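Local coordinates for protein CopN (Chlamydia pneumoniae, PDB 4NRH) that binds the chaperone Scc3 and probably acts as a gatekeeper of type III secretion, helping to direct the secretion of translocator proteins, at residues N26-G31 and P61-T66. Residues are numbered along the deposited sequence; the frame is centred on the assembly and turned at random.
Sequences NSEISG and PALQST. With NA (sodium ion), chain E.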
# COMPACT_ATOMS: atom_id res chain seq x y z
N ASN A 26 -26.04 -16.97 7.15
CA ASN A 26 -26.38 -15.57 7.38
C ASN A 26 -26.74 -15.35 8.85
O ASN A 26 -27.79 -15.79 9.32
CB ASN A 26 -27.54 -15.16 6.47
CG ASN A 26 -27.79 -13.66 6.47
OD1 ASN A 26 -27.51 -12.96 7.44
ND2 ASN A 26 -28.34 -13.16 5.37
N SER A 27 -25.86 -14.66 9.58
CA SER A 27 -26.03 -14.50 11.02
C SER A 27 -27.03 -13.41 11.41
O SER A 27 -27.28 -13.20 12.60
CB SER A 27 -24.67 -14.19 11.66
OG SER A 27 -24.16 -12.96 11.20
N GLU A 28 -27.60 -12.73 10.42
CA GLU A 28 -28.55 -11.66 10.72
C GLU A 28 -30.00 -12.06 10.44
O GLU A 28 -30.91 -11.25 10.59
CB GLU A 28 -28.21 -10.40 9.92
CG GLU A 28 -26.96 -9.69 10.41
CD GLU A 28 -26.63 -8.46 9.58
OE1 GLU A 28 -27.14 -7.37 9.90
OE2 GLU A 28 -25.86 -8.59 8.60
N ILE A 29 -30.22 -13.31 10.04
CA ILE A 29 -31.57 -13.80 9.82
C ILE A 29 -31.66 -15.32 9.99
O ILE A 29 -30.68 -16.03 9.78
CB ILE A 29 -32.10 -13.39 8.42
CG1 ILE A 29 -33.63 -13.36 8.42
CG2 ILE A 29 -31.57 -14.32 7.34
CD1 ILE A 29 -34.22 -12.52 7.30
N SER A 30 -32.83 -15.79 10.40
CA SER A 30 -33.05 -17.22 10.61
C SER A 30 -34.14 -17.73 9.68
O SER A 30 -34.94 -16.95 9.15
CB SER A 30 -33.43 -17.49 12.06
OG SER A 30 -34.70 -16.94 12.38
N GLY A 31 -34.17 -19.04 9.47
CA GLY A 31 -35.19 -19.67 8.64
C GLY A 31 -36.57 -19.45 9.22
O GLY A 31 -37.55 -19.29 8.49
N PRO A 61 -32.42 -2.96 5.20
CA PRO A 61 -32.72 -3.01 3.76
C PRO A 61 -32.03 -4.15 3.02
O PRO A 61 -32.61 -4.72 2.09
CB PRO A 61 -32.21 -1.66 3.26
CG PRO A 61 -32.33 -0.76 4.44
CD PRO A 61 -32.02 -1.61 5.63
N ALA A 62 -30.80 -4.48 3.41
CA ALA A 62 -30.07 -5.57 2.78
C ALA A 62 -30.74 -6.91 3.06
O ALA A 62 -30.85 -7.76 2.17
CB ALA A 62 -28.62 -5.59 3.26
N LEU A 63 -31.19 -7.09 4.29
CA LEU A 63 -31.89 -8.31 4.68
C LEU A 63 -33.30 -8.32 4.10
O LEU A 63 -33.84 -9.38 3.78
CB LEU A 63 -31.94 -8.45 6.20
CG LEU A 63 -30.71 -9.06 6.89
CD1 LEU A 63 -30.41 -10.44 6.32
CD2 LEU A 63 -29.50 -8.16 6.80
N GLN A 64 -33.90 -7.14 3.97
CA GLN A 64 -35.19 -7.00 3.29
C GLN A 64 -35.07 -7.50 1.86
O GLN A 64 -35.94 -8.22 1.36
CB GLN A 64 -35.67 -5.55 3.30
CG GLN A 64 -35.98 -4.99 4.68
CD GLN A 64 -36.31 -3.51 4.64
OE1 GLN A 64 -36.33 -2.90 3.57
NE2 GLN A 64 -36.57 -2.93 5.80
N SER A 65 -33.99 -7.10 1.20
CA SER A 65 -33.72 -7.50 -0.18
C SER A 65 -33.45 -8.99 -0.26
O SER A 65 -33.84 -9.65 -1.23
CB SER A 65 -32.52 -6.71 -0.73
OG SER A 65 -32.29 -7.04 -2.09
N THR A 66 -32.80 -9.53 0.76
CA THR A 66 -32.52 -10.96 0.84
C THR A 66 -33.82 -11.75 1.02
O THR A 66 -34.03 -12.77 0.36
CB THR A 66 -31.56 -11.29 1.99
OG1 THR A 66 -30.30 -10.64 1.76
CG2 THR A 66 -31.34 -12.79 2.10
NA NA E . -28.83 -17.64 10.40
O HOH W 1 -26.33 -18.48 10.58
O HOH W 2 -30.13 -19.45 10.86
O HOH W 3 -29.19 -16.32 12.89
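Leu63 reaches from the first turn of helix 61-74 into the turn formed by Asn26 to Ile29, and its two methyl branches part company there. CD1 takes the tighter place. Leu63 CD1 lies 3.5 Å from Asn26 ND2 and 4.0 Å from Ile29 CB, so one methyl bridges the amide and the isoleucine. Ile29 and Leu63 run past each other in opposite directions. Leu63 CD2 meets Glu28 with no approach closer than the 4.0 Å to Glu28 OE1, and the two side chains meet at about a right angle. Glu28 is the partly exposed residue of an otherwise buried contact, and its carboxylate forms a salt bridge with Arg126. No hydrogen bond joins the two segments.

The contact joins the loop between helices 18-24 and 31-40 to helix 61-74, within the helical HrpJ-like domain. The turn is a type I beta turn that doubles as an Asx turn. Asn26 OD1 accepts from Glu28 N at 3.0 Å, with an N-H...O angle of 159°. With CG anti to the backbone N (chi1 -170°), the amide can give OD1 to Glu28 N while ND2 rests against the Leu63 methyl. Gln112 also donates to OD1, which ties the turn to helix 108-115. Leu108 of that helix touches Asn26, Glu28, Leu63 and Thr66.

On the side opposite Leu63, the backbone carbonyls of the turn bind a sodium ion through Asn26 O at 2.4 Å and Ile29 O at 2.5 Å. Ala23 O and three waters complete the site. On the helix, Thr66 OG1 turns back to Ala62 O at 3.0 Å, while its CG2 only grazes Asn26.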